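Inositol monophosphatase family protein (PDB 5I3S) probably hydrolyses the phosphate monoester of inositol phosphates or related sugar phosphates, in the magnesium-dependent manner of the inositol monophosphatase family. Local coordinates at residues G5-L10 with A112-D117; P84-L89 with P206-G211; A120-H125 with A132-Q137. All coordinates share one frame; numbering follows the deposited sequence.

Interaction 1 of 3, residues G5-L10 with A112-D117; sequences GFAQGL and AGFVYD
Gln8 and Phe114 bring the backbones nearest, with Gln8 CA 7.5 Å from Phe114 CA, where helix 2-24 lies against strand 109-117. No hydrogen bond joins the two segments. The contact is helix-on-sheet packing in the layered alpha-beta architecture of the sugar phosphatase fold: the strand, bonded through its backbone to strands 99-106 and 122-127, offers Phe114 to this helix, whereas Val115 on the other face packs on helix 184-193. From the strand, all the touching is done by the Phe114 ring. Its CG is anti to the carbonyl carbon (chi1 -54°), which carries the far end of the ring in between Ala7 and Gln8. Ala7, with CB directed at the strand, sits almost equally near two ring carbons, since its CB is 3.5 Å from Phe114 CE2 and no farther from Phe114 CZ. Gln8 meets the neighbouring corner with both backbone and side chain: Gln8 N lies 3.9 Å from Phe114 CE1. Tyr4, one turn earlier on the helix, also lays its ring by that of Phe114, while Ile11 touches it from the following turn. The Gln8 chain runs extended across Phe114 at about a right angle, its amide plane turned 73° from the ring plane, and its oxygen reaches the ring edge in plane, Gln8 OE1 to Phe114 CE1 being 4.0 Å.

Interaction 2 of 3, residues P84-L89 with P206-G211; sequences PIDGTL and PWDFAG
Asp86 and Asp208 meet through their carboxylates, and this single pair makes up the contact between residues 84-89 and 206-211. The first segment starts at Pro84, where the chain turns a corner after strand 78-83 and packs beside Asp42, Glu46 and Glu65. Ile85 turns its side chain away, toward Val41 of helix 37-56. Asp86 then points at the second segment. With its CG anti to the backbone N (chi1 -167°), Asp86 OD1 comes within 2.9 Å of Asp208 OD2, and Asp86 CG lies 3.4 Å from Asp208 OD2. The carboxylates lie close to parallel, 20° apart, with Asp208 OD2 over the face of the Asp86 carboxylate, above OD1 rather than in its plane. Asp86 OD2 accepts a hydrogen bond from Ala185 N in helix 184-193, which restrains the rotation of the carboxylate, while the Ser183 hydroxyl holds the backbone at Asp86 O. Gly87 holds the N-cap position before helix 88-94, with a positive phi (97°) at which a CB would press on the carbonyl O of Asp86. Leu89, farther on, packs on Arg176 of the second subunit. Asp208 belongs to the weakly bonded first turn of helix 206-218, where Pro206 O receives the amides of both Phe209 and Ala210. Asp-Pro-Ile-Asp-Gly-Thr (from Asp83) and the Trp-Asp-Phe-Ala-Gly run at 207-211 match the signatures of the inositol monophosphatase family, whose equivalent aspartates bind magnesium. Asp83 OD2 lies close to both Asp86 OD1 and Asp208 OD2, so three acidic side chains converge. Acceptor oxygens gathered this tightly, with no hydrogen bond between Asp86 and Asp208, are consistent with a cation-binding site.

Interaction 3 of 3, residues A120-H125 with A132-Q137; sequences ADVLYH and AYRGSQ
His125 and Tyr133 form an antiparallel hydrogen-bonded pair: His125 N donates to Tyr133 O at 2.9 Å, and Tyr133 N returns a 2.7 Å bond to His125 O, nearly in line with that carbonyl. Leu123 O is satisfied by Gly135 N at 3.0 Å. The His125 ring adds a fourth bond: His125 NE2 donates to Gly135 O over 2.7 Å, almost straight at 169° and close to the ring plane. Its CG, wedged between the backbone N and carbonyl carbon (chi1 63°), swings the ring across to Gly135, just past the partner strand. His125 ND1 pairs with the hydroxyl of Tyr4 in helix 2-24, so both ring nitrogens are held. Tyr133 CB covers one face of this ring, 3.6 Å from its centroid, a CH-pi contact. On the other face of the sheet the extended Arg134 runs alongside Tyr124, its guanidinium roughly perpendicular to that ring, and Val122 CG1 lies 3.7 Å from Arg134 CG and under the guanidinium. Arg134 N bonds to Gln137 O and Gln137 N to Arg134 O, closing a type II' turn that leads to outermost strand 137-138. Strands 122-127 and 132-134 themselves form an antiparallel beta hairpin near the edge of the seven-stranded sheet.

Overall arrangement
Interactions 1 and 3 share the seven-stranded sheet, with centres about 10 Å apart. Strands 109-117 and 122-127 are neighbours there, linked by probable hydrogen bonds, Asp117 N to Val122 O and Tyr116 OH to Asp121 OD1, both 2.7 Å. Helix 2-24 spans both contacts, since Gln8 also touches His125. Interaction 2, centred about 13 Å from interaction 1, holds the acidic cluster of the presumed metal site. Val115 CG1 packs 4.1 Å from Gly211 C, about a turn along helix 206-218 from Asp208, so the strand bearing Phe114 backs onto that helix. Interaction 3 is remoter, its centre about 17 Å and its nearest atoms about 7 Å from interaction 2, although Tyr124 and Ala132 both pack on Ile215 of the same helix.

Interaction 1 of 3, residues G5-L10 with A112-D117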
ATOM      1  N   GLY A   5     -27.460  13.518  -1.656  1.00 30.39           N
ATOM      2  CA  GLY A   5     -27.042  14.425  -0.609  1.00 28.92           C
ATOM      3  C   GLY A   5     -27.183  13.814   0.768  1.00 30.31           C
ATOM      4  O   GLY A   5     -26.264  13.926   1.578  1.00 32.56           O
ATOM      5  N   PHE A   6     -28.340  13.195   1.047  1.00 29.66           N
ATOM      6  CA  PHE A   6     -28.564  12.398   2.284  1.00 27.89           C
ATOM      7  C   PHE A   6     -27.473  11.310   2.468  1.00 26.44           C
ATOM      8  O   PHE A   6     -26.977  11.105   3.571  1.00 26.58           O
ATOM      9  CB  PHE A   6     -29.986  11.797   2.263  1.00 27.07           C
ATOM     10  CG  PHE A   6     -30.258  10.750   3.323  1.00 25.47           C
ATOM     11  CD1 PHE A   6     -30.501  11.106   4.639  1.00 27.38           C
ATOM     12  CD2 PHE A   6     -30.315   9.429   3.002  1.00 24.01           C
ATOM     13  CE1 PHE A   6     -30.773  10.142   5.614  1.00 26.01           C
ATOM     14  CE2 PHE A   6     -30.555   8.459   3.971  1.00 24.78           C
ATOM     15  CZ  PHE A   6     -30.791   8.819   5.281  1.00 25.72           C
ATOM     16  N   ALA A   7     -27.080  10.643   1.384  1.00 25.35           N
ATOM     17  CA  ALA A   7     -26.097   9.570   1.503  1.00 25.75           C
ATOM     18  C   ALA A   7     -24.736  10.134   1.874  1.00 25.36           C
ATOM     19  O   ALA A   7     -24.071   9.637   2.749  1.00 24.79           O
ATOM     20  CB  ALA A   7     -26.021   8.765   0.218  1.00 25.69           C
ATOM     21  N   GLN A   8     -24.364  11.205   1.187  1.00 26.86           N
ATOM     22  CA  GLN A   8     -23.114  11.914   1.377  1.00 27.47           C
ATOM     23  C   GLN A   8     -22.900  12.339   2.824  1.00 26.56           C
ATOM     24  O   GLN A   8     -21.869  12.048   3.399  1.00 28.77           O
ATOM     25  CB  GLN A   8     -23.079  13.097   0.420  1.00 29.70           C
ATOM     26  CG  GLN A   8     -21.794  13.865   0.337  1.00 32.33           C
ATOM     27  CD  GLN A   8     -21.602  14.497  -1.015  1.00 34.50           C
ATOM     28  OE1 GLN A   8     -21.697  13.836  -2.042  1.00 38.70           O
ATOM     29  NE2 GLN A   8     -21.343  15.787  -1.027  1.00 37.08           N
ATOM     30  N   GLY A   9     -23.877  12.978   3.419  1.00 25.58           N
ATOM     31  CA  GLY A   9     -23.768  13.449   4.791  1.00 26.46           C
ATOM     32  C   GLY A   9     -23.736  12.316   5.778  1.00 26.61           C
ATOM     33  O   GLY A   9     -22.879  12.272   6.678  1.00 28.30           O
ATOM     34  N   LEU A  10     -24.647  11.368   5.578  1.00 25.47           N
ATOM     35  CA  LEU A  10     -24.684  10.127   6.358  1.00 23.90           C
ATOM     36  C   LEU A  10     -23.324   9.424   6.418  1.00 23.32           C
ATOM     37  O   LEU A  10     -22.867   9.033   7.481  1.00 22.68           O
ATOM     38  CB  LEU A  10     -25.713   9.169   5.752  1.00 25.11           C
ATOM     39  CG  LEU A  10     -25.815   7.785   6.395  1.00 25.60           C
ATOM     40  CD1 LEU A  10     -26.175   7.930   7.868  1.00 27.11           C
ATOM     41  CD2 LEU A  10     -26.851   6.948   5.692  1.00 26.66           C
ATOM     42  N   ALA A 112     -25.648   5.671  -7.283  1.00 29.39           N
ATOM     43  CA  ALA A 112     -24.573   6.453  -6.683  1.00 28.51           C
ATOM     44  C   ALA A 112     -23.593   5.538  -5.950  1.00 26.57           C
ATOM     45  O   ALA A 112     -24.002   4.488  -5.474  1.00 27.46           O
ATOM     46  CB  ALA A 112     -25.163   7.474  -5.711  1.00 25.75           C
ATOM     47  N   GLY A 113     -22.333   5.955  -5.856  1.00 23.55           N
ATOM     48  CA  GLY A 113     -21.337   5.284  -5.026  1.00 25.61           C
ATOM     49  C   GLY A 113     -20.445   6.215  -4.171  1.00 26.43           C
ATOM     50  O   GLY A 113     -20.119   7.381  -4.579  1.00 25.95           O
ATOM     51  N   PHE A 114     -20.040   5.686  -3.008  1.00 22.47           N
ATOM     52  CA  PHE A 114     -19.292   6.416  -1.989  1.00 23.77           C
ATOM     53  C   PHE A 114     -18.236   5.535  -1.343  1.00 21.23           C
ATOM     54  O   PHE A 114     -18.593   4.480  -0.862  1.00 21.53           O
ATOM     55  CB  PHE A 114     -20.226   6.942  -0.873  1.00 24.31           C
ATOM     56  CG  PHE A 114     -21.397   7.770  -1.373  1.00 26.43           C
ATOM     57  CD1 PHE A 114     -21.307   9.145  -1.470  1.00 28.40           C
ATOM     58  CD2 PHE A 114     -22.607   7.158  -1.730  1.00 28.93           C
ATOM     59  CE1 PHE A 114     -22.388   9.907  -1.921  1.00 29.97           C
ATOM     60  CE2 PHE A 114     -23.694   7.905  -2.185  1.00 29.16           C
ATOM     61  CZ  PHE A 114     -23.584   9.284  -2.273  1.00 30.63           C
ATOM     62  N   VAL A 115     -16.960   5.955  -1.344  1.00 19.33           N
ATOM     63  CA  VAL A 115     -15.941   5.329  -0.484  1.00 19.38           C
ATOM     64  C   VAL A 115     -15.208   6.407   0.334  1.00 19.23           C
ATOM     65  O   VAL A 115     -14.593   7.319  -0.215  1.00 19.02           O
ATOM     66  CB  VAL A 115     -15.028   4.243  -1.165  1.00 19.05           C
ATOM     67  CG1 VAL A 115     -15.496   3.806  -2.535  1.00 19.72           C
ATOM     68  CG2 VAL A 115     -13.602   4.588  -1.243  1.00 20.01           C
ATOM     69  N   TYR A 116     -15.373   6.327   1.656  1.00 19.76           N
ATOM     70  CA  TYR A 116     -14.945   7.385   2.569  1.00 21.17           C
ATOM     71  C   TYR A 116     -13.742   6.930   3.306  1.00 21.18           C
ATOM     72  O   TYR A 116     -13.844   5.995   4.094  1.00 23.12           O
ATOM     73  CB  TYR A 116     -16.049   7.762   3.566  1.00 22.25           C
ATOM     74  CG  TYR A 116     -15.725   8.941   4.486  1.00 22.82           C
ATOM     75  CD1 TYR A 116     -14.945  10.023   4.044  1.00 25.78           C
ATOM     76  CD2 TYR A 116     -16.241   9.013   5.781  1.00 22.69           C
ATOM     77  CE1 TYR A 116     -14.666  11.113   4.881  1.00 23.75           C
ATOM     78  CE2 TYR A 116     -15.957  10.094   6.601  1.00 22.90           C
ATOM     79  CZ  TYR A 116     -15.162  11.140   6.139  1.00 22.28           C
ATOM     80  OH  TYR A 116     -14.858  12.196   6.942  1.00 19.42           O
ATOM     81  N   ASP A 117     -12.597   7.545   3.019  1.00 20.61           N
ATOM     82  CA  ASP A 117     -11.339   7.194   3.685  1.00 21.78           C
ATOM     83  C   ASP A 117     -11.403   7.970   5.003  1.00 22.44           C
ATOM     84  O   ASP A 117     -11.102   9.148   5.060  1.00 24.52           O
ATOM     85  CB  ASP A 117     -10.096   7.558   2.826  1.00 20.31           C
ATOM     86  CG  ASP A 117      -8.771   7.198   3.487  1.00 20.85           C
ATOM     87  OD1 ASP A 117      -8.706   7.105   4.753  1.00 22.86           O
ATOM     88  OD2 ASP A 117      -7.774   7.025   2.750  1.00 20.07           O
TER

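Interaction 2 of 3, residues P84-L89 with P206-G211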
ATOM      1  N   PRO A  84     -19.593  -1.150   6.436  1.00 23.25           N
ATOM      2  CA  PRO A  84     -19.218  -0.238   7.528  1.00 22.42           C
ATOM      3  C   PRO A  84     -17.711  -0.039   7.645  1.00 21.55           C
ATOM      4  O   PRO A  84     -17.311   1.100   7.743  1.00 21.57           O
ATOM      5  CB  PRO A  84     -19.828  -0.902   8.783  1.00 22.78           C
ATOM      6  CG  PRO A  84     -20.161  -2.284   8.334  1.00 24.61           C
ATOM      7  CD  PRO A  84     -20.583  -2.129   6.911  1.00 24.62           C
ATOM      8  N   ILE A  85     -16.899  -1.108   7.575  1.00 19.46           N
ATOM      9  CA  ILE A  85     -15.433  -1.014   7.585  1.00 19.16           C
ATOM     10  C   ILE A  85     -14.820  -1.968   6.562  1.00 20.20           C
ATOM     11  O   ILE A  85     -14.738  -3.162   6.805  1.00 20.18           O
ATOM     12  CB  ILE A  85     -14.843  -1.315   8.973  1.00 19.96           C
ATOM     13  CG1 ILE A  85     -15.377  -0.334  10.048  1.00 21.78           C
ATOM     14  CG2 ILE A  85     -13.313  -1.260   8.959  1.00 19.93           C
ATOM     15  CD1 ILE A  85     -15.230  -0.862  11.491  1.00 22.06           C
ATOM     16  N   ASP A  86     -14.420  -1.440   5.405  1.00 19.90           N
ATOM     17  CA  ASP A  86     -13.663  -2.180   4.447  1.00 20.20           C
ATOM     18  C   ASP A  86     -12.153  -1.981   4.652  1.00 18.87           C
ATOM     19  O   ASP A  86     -11.650  -0.858   4.512  1.00 17.80           O
ATOM     20  CB  ASP A  86     -14.023  -1.772   3.000  1.00 24.03           C
ATOM     21  CG  ASP A  86     -13.452  -2.773   1.967  1.00 24.23           C
ATOM     22  OD1 ASP A  86     -13.283  -3.961   2.305  1.00 28.29           O
ATOM     23  OD2 ASP A  86     -13.128  -2.383   0.847  1.00 27.07           O
ATOM     24  N   GLY A  87     -11.448  -3.082   4.898  1.00 17.69           N
ATOM     25  CA  GLY A  87     -10.116  -3.061   5.401  1.00 17.82           C
ATOM     26  C   GLY A  87     -10.043  -3.235   6.916  1.00 18.26           C
ATOM     27  O   GLY A  87      -9.316  -2.493   7.604  1.00 15.98           O
ATOM     28  N   THR A  88     -10.741  -4.238   7.441  1.00 18.30           N
ATOM     29  CA  THR A  88     -10.754  -4.412   8.892  1.00 20.41           C
ATOM     30  C   THR A  88      -9.349  -4.697   9.466  1.00 19.76           C
ATOM     31  O   THR A  88      -9.005  -4.203  10.545  1.00 20.59           O
ATOM     32  CB  THR A  88     -11.762  -5.505   9.361  1.00 21.65           C
ATOM     33  OG1 THR A  88     -11.535  -6.687   8.623  1.00 22.69           O
ATOM     34  CG2 THR A  88     -13.201  -5.126   9.080  1.00 22.94           C
ATOM     35  N   LEU A  89      -8.541  -5.491   8.781  1.00 19.99           N
ATOM     36  CA  LEU A  89      -7.184  -5.657   9.222  1.00 21.18           C
ATOM     37  C   LEU A  89      -6.387  -4.364   9.216  1.00 21.38           C
ATOM     38  O   LEU A  89      -5.582  -4.139  10.135  1.00 24.08           O
ATOM     39  CB  LEU A  89      -6.410  -6.704   8.401  1.00 23.50           C
ATOM     40  CG  LEU A  89      -6.672  -8.184   8.682  1.00 24.93           C
ATOM     41  CD1 LEU A  89      -5.820  -9.078   7.778  1.00 24.61           C
ATOM     42  CD2 LEU A  89      -6.453  -8.502  10.159  1.00 25.35           C
ATOM     43  N   PRO A 206     -20.293  -8.090  -2.570  1.00 20.77           N
ATOM     44  CA  PRO A 206     -20.879  -6.953  -3.256  1.00 20.13           C
ATOM     45  C   PRO A 206     -20.641  -5.613  -2.553  1.00 20.92           C
ATOM     46  O   PRO A 206     -20.440  -4.579  -3.228  1.00 19.96           O
ATOM     47  CB  PRO A 206     -22.371  -7.257  -3.289  1.00 21.88           C
ATOM     48  CG  PRO A 206     -22.581  -8.630  -2.740  1.00 22.03           C
ATOM     49  CD  PRO A 206     -21.257  -9.185  -2.335  1.00 21.05           C
ATOM     50  N   TRP A 207     -20.671  -5.650  -1.226  1.00 20.39           N
ATOM     51  CA  TRP A 207     -20.439  -4.464  -0.399  1.00 21.10           C
ATOM     52  C   TRP A 207     -18.979  -3.958  -0.421  1.00 21.62           C
ATOM     53  O   TRP A 207     -18.733  -2.823  -0.029  1.00 19.93           O
ATOM     54  CB  TRP A 207     -20.890  -4.686   1.060  1.00 20.68           C
ATOM     55  CG  TRP A 207     -20.375  -5.917   1.729  1.00 21.17           C
ATOM     56  CD1 TRP A 207     -19.154  -6.092   2.278  1.00 22.51           C
ATOM     57  CD2 TRP A 207     -21.084  -7.157   1.931  1.00 22.08           C
ATOM     58  NE1 TRP A 207     -19.043  -7.370   2.808  1.00 22.48           N
ATOM     59  CE2 TRP A 207     -20.217  -8.034   2.609  1.00 23.06           C
ATOM     60  CE3 TRP A 207     -22.363  -7.605   1.594  1.00 24.51           C
ATOM     61  CZ2 TRP A 207     -20.594  -9.341   2.971  1.00 25.36           C
ATOM     62  CZ3 TRP A 207     -22.737  -8.898   1.953  1.00 25.55           C
ATOM     63  CH2 TRP A 207     -21.859  -9.743   2.638  1.00 25.24           C
ATOM     64  N   ASP A 208     -18.043  -4.763  -0.907  1.00 20.87           N
ATOM     65  CA  ASP A 208     -16.685  -4.260  -1.130  1.00 22.86           C
ATOM     66  C   ASP A 208     -16.472  -3.568  -2.509  1.00 21.22           C
ATOM     67  O   ASP A 208     -15.597  -2.722  -2.639  1.00 19.32           O
ATOM     68  CB  ASP A 208     -15.668  -5.358  -0.930  1.00 25.59           C
ATOM     69  CG  ASP A 208     -15.684  -5.945   0.492  1.00 28.27           C
ATOM     70  OD1 ASP A 208     -15.687  -7.189   0.565  1.00 36.15           O
ATOM     71  OD2 ASP A 208     -15.762  -5.203   1.489  1.00 29.57           O
ATOM     72  N   PHE A 209     -17.272  -3.887  -3.513  1.00 20.04           N
ATOM     73  CA  PHE A 209     -17.097  -3.236  -4.785  1.00 21.33           C
ATOM     74  C   PHE A 209     -18.173  -2.296  -5.222  1.00 20.58           C
ATOM     75  O   PHE A 209     -17.918  -1.489  -6.118  1.00 21.59           O
ATOM     76  CB  PHE A 209     -16.804  -4.234  -5.900  1.00 22.29           C
ATOM     77  CG  PHE A 209     -17.842  -5.290  -6.077  1.00 22.13           C
ATOM     78  CD1 PHE A 209     -19.031  -5.012  -6.719  1.00 21.16           C
ATOM     79  CD2 PHE A 209     -17.599  -6.587  -5.620  1.00 24.05           C
ATOM     80  CE1 PHE A 209     -19.957  -6.004  -6.929  1.00 22.41           C
ATOM     81  CE2 PHE A 209     -18.530  -7.585  -5.800  1.00 23.67           C
ATOM     82  CZ  PHE A 209     -19.705  -7.290  -6.479  1.00 23.30           C
ATOM     83  N   ALA A 210     -19.348  -2.359  -4.609  1.00 21.01           N
ATOM     84  CA  ALA A 210     -20.490  -1.573  -5.101  1.00 20.50           C
ATOM     85  C   ALA A 210     -20.230  -0.082  -5.195  1.00 20.44           C
ATOM     86  O   ALA A 210     -20.476   0.507  -6.228  1.00 24.28           O
ATOM     87  CB  ALA A 210     -21.722  -1.840  -4.266  1.00 20.02           C
ATOM     88  N   GLY A 211     -19.741   0.530  -4.120  1.00 20.84           N
ATOM     89  CA  GLY A 211     -19.439   1.985  -4.139  1.00 19.40           C
ATOM     90  C   GLY A 211     -18.328   2.300  -5.079  1.00 19.34           C
ATOM     91  O   GLY A 211     -18.471   3.163  -5.947  1.00 19.97           O
TER

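Interaction 3 of 3, residues A120-H125 with A132-Q137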
ATOM      1  N   ALA A 120      -8.226   9.875   6.565  1.00 24.10           N
ATOM      2  CA  ALA A 120      -7.744  11.066   5.838  1.00 23.05           C
ATOM      3  C   ALA A 120      -8.821  12.123   5.624  1.00 23.46           C
ATOM      4  O   ALA A 120      -8.551  13.186   5.090  1.00 28.82           O
ATOM      5  CB  ALA A 120      -7.186  10.651   4.518  1.00 23.73           C
ATOM      6  N   ASP A 121     -10.040  11.849   6.021  1.00 22.80           N
ATOM      7  CA  ASP A 121     -11.199  12.689   5.652  1.00 25.44           C
ATOM      8  C   ASP A 121     -11.303  12.949   4.132  1.00 23.51           C
ATOM      9  O   ASP A 121     -11.363  14.121   3.676  1.00 22.79           O
ATOM     10  CB  ASP A 121     -11.208  14.023   6.480  1.00 26.55           C
ATOM     11  CG  ASP A 121     -12.552  14.801   6.385  1.00 30.18           C
ATOM     12  OD1 ASP A 121     -13.614  14.289   5.887  1.00 27.85           O
ATOM     13  OD2 ASP A 121     -12.546  15.975   6.831  1.00 36.09           O
ATOM     14  N   VAL A 122     -11.247  11.874   3.352  1.00 21.52           N
ATOM     15  CA  VAL A 122     -11.394  12.008   1.906  1.00 20.96           C
ATOM     16  C   VAL A 122     -12.516  11.103   1.431  1.00 20.16           C
ATOM     17  O   VAL A 122     -12.462   9.880   1.576  1.00 19.58           O
ATOM     18  CB  VAL A 122     -10.101  11.654   1.136  1.00 23.33           C
ATOM     19  CG1 VAL A 122     -10.300  11.856  -0.363  1.00 22.03           C
ATOM     20  CG2 VAL A 122      -8.869  12.471   1.628  1.00 24.33           C
ATOM     21  N   LEU A 123     -13.540  11.711   0.889  1.00 20.47           N
ATOM     22  CA  LEU A 123     -14.712  11.019   0.427  1.00 20.60           C
ATOM     23  C   LEU A 123     -14.598  10.965  -1.055  1.00 20.60           C
ATOM     24  O   LEU A 123     -14.559  12.012  -1.693  1.00 19.30           O
ATOM     25  CB  LEU A 123     -15.951  11.800   0.790  1.00 21.15           C
ATOM     26  CG  LEU A 123     -17.279  11.264   0.227  1.00 21.61           C
ATOM     27  CD1 LEU A 123     -17.621   9.934   0.852  1.00 23.22           C
ATOM     28  CD2 LEU A 123     -18.372  12.255   0.495  1.00 21.51           C
ATOM     29  N   TYR A 124     -14.527   9.750  -1.612  1.00 20.61           N
ATOM     30  CA  TYR A 124     -14.672   9.588  -3.056  1.00 19.56           C
ATOM     31  C   TYR A 124     -16.151   9.331  -3.342  1.00 18.97           C
ATOM     32  O   TYR A 124     -16.810   8.588  -2.629  1.00 19.16           O
ATOM     33  CB  TYR A 124     -13.763   8.477  -3.597  1.00 20.34           C
ATOM     34  CG  TYR A 124     -12.266   8.649  -3.179  1.00 20.49           C
ATOM     35  CD1 TYR A 124     -11.366   9.326  -3.997  1.00 20.12           C
ATOM     36  CD2 TYR A 124     -11.791   8.102  -1.992  1.00 18.48           C
ATOM     37  CE1 TYR A 124     -10.030   9.503  -3.623  1.00 21.51           C
ATOM     38  CE2 TYR A 124     -10.472   8.247  -1.610  1.00 19.44           C
ATOM     39  CZ  TYR A 124      -9.592   8.939  -2.414  1.00 19.90           C
ATOM     40  OH  TYR A 124      -8.302   9.093  -2.022  1.00 19.43           O
ATOM     41  N   HIS A 125     -16.661   9.926  -4.404  1.00 19.53           N
ATOM     42  CA  HIS A 125     -18.080   9.892  -4.685  1.00 20.81           C
ATOM     43  C   HIS A 125     -18.412  10.254  -6.144  1.00 21.04           C
ATOM     44  O   HIS A 125     -17.618  10.890  -6.863  1.00 19.73           O
ATOM     45  CB  HIS A 125     -18.870  10.760  -3.667  1.00 21.43           C
ATOM     46  CG  HIS A 125     -18.522  12.209  -3.722  1.00 23.78           C
ATOM     47  ND1 HIS A 125     -19.407  13.174  -4.156  1.00 24.82           N
ATOM     48  CD2 HIS A 125     -17.375  12.859  -3.410  1.00 24.48           C
ATOM     49  CE1 HIS A 125     -18.807  14.357  -4.121  1.00 25.24           C
ATOM     50  NE2 HIS A 125     -17.581  14.192  -3.662  1.00 24.49           N
ATOM     51  N   ALA A 132     -17.082  11.796 -11.232  1.00 28.78           N
ATOM     52  CA  ALA A 132     -16.542  11.258 -10.016  1.00 29.83           C
ATOM     53  C   ALA A 132     -15.651  12.294  -9.375  1.00 27.65           C
ATOM     54  O   ALA A 132     -14.941  13.038 -10.056  1.00 25.64           O
ATOM     55  CB  ALA A 132     -15.723   9.994 -10.313  1.00 30.85           C
ATOM     56  N   TYR A 133     -15.647  12.267  -8.037  1.00 28.49           N
ATOM     57  CA  TYR A 133     -15.041  13.287  -7.222  1.00 26.39           C
ATOM     58  C   TYR A 133     -14.191  12.705  -6.112  1.00 28.08           C
ATOM     59  O   TYR A 133     -14.575  11.677  -5.533  1.00 26.04           O
ATOM     60  CB  TYR A 133     -16.162  14.175  -6.627  1.00 26.86           C
ATOM     61  CG  TYR A 133     -16.782  15.052  -7.675  1.00 28.34           C
ATOM     62  CD1 TYR A 133     -16.240  16.327  -7.959  1.00 30.66           C
ATOM     63  CD2 TYR A 133     -17.867  14.607  -8.439  1.00 28.20           C
ATOM     64  CE1 TYR A 133     -16.785  17.141  -8.944  1.00 30.03           C
ATOM     65  CE2 TYR A 133     -18.420  15.409  -9.417  1.00 29.09           C
ATOM     66  CZ  TYR A 133     -17.878  16.679  -9.663  1.00 31.83           C
ATOM     67  OH  TYR A 133     -18.403  17.474 -10.641  1.00 30.81           O
ATOM     68  N   ARG A 134     -13.056  13.385  -5.831  1.00 26.51           N
ATOM     69  CA  ARG A 134     -12.305  13.295  -4.577  1.00 27.24           C
ATOM     70  C   ARG A 134     -12.549  14.613  -3.804  1.00 28.16           C
ATOM     71  O   ARG A 134     -12.038  15.664  -4.197  1.00 30.29           O
ATOM     72  CB  ARG A 134     -10.796  13.119  -4.865  1.00 29.56           C
ATOM     73  CG  ARG A 134      -9.867  13.345  -3.672  1.00 28.61           C
ATOM     74  CD  ARG A 134      -8.416  13.415  -4.082  1.00 30.99           C
ATOM     75  NE  ARG A 134      -7.514  12.962  -2.999  1.00 34.09           N
ATOM     76  CZ  ARG A 134      -7.147  13.666  -1.919  1.00 34.28           C
ATOM     77  NH1 ARG A 134      -7.595  14.903  -1.688  1.00 34.39           N
ATOM     78  NH2 ARG A 134      -6.293  13.122  -1.056  1.00 34.24           N
ATOM     79  N   GLY A 135     -13.325  14.571  -2.730  1.00 28.46           N
ATOM     80  CA  GLY A 135     -13.860  15.803  -2.141  1.00 30.11           C
ATOM     81  C   GLY A 135     -14.699  16.668  -3.101  1.00 29.75           C
ATOM     82  O   GLY A 135     -15.735  16.223  -3.618  1.00 29.01           O
ATOM     83  N   SER A 136     -14.258  17.903  -3.327  1.00 27.98           N
ATOM     84  CA  SER A 136     -14.880  18.801  -4.337  1.00 29.47           C
ATOM     85  C   SER A 136     -14.129  18.840  -5.671  1.00 30.45           C
ATOM     86  O   SER A 136     -14.537  19.584  -6.559  1.00 35.02           O
ATOM     87  CB  SER A 136     -15.013  20.225  -3.772  1.00 28.89           C
ATOM     88  OG  SER A 136     -13.732  20.815  -3.584  1.00 26.16           O
ATOM     89  N   GLN A 137     -13.028  18.082  -5.803  1.00 30.82           N
ATOM     90  CA  GLN A 137     -12.228  18.029  -7.048  1.00 34.42           C
ATOM     91  C   GLN A 137     -12.665  16.867  -7.956  1.00 32.82           C
ATOM     92  O   GLN A 137     -12.728  15.715  -7.510  1.00 26.21           O
ATOM     93  CB  GLN A 137     -10.701  17.856  -6.801  1.00 35.49           C
ATOM     94  CG  GLN A 137     -10.058  18.909  -5.924  1.00 40.66           C
ATOM     95  CD  GLN A 137     -10.224  20.346  -6.452  1.00 46.60           C
ATOM     96  OE1 GLN A 137     -10.130  20.612  -7.661  1.00 44.02           O
ATOM     97  NE2 GLN A 137     -10.471  21.275  -5.535  1.00 48.22           N
TER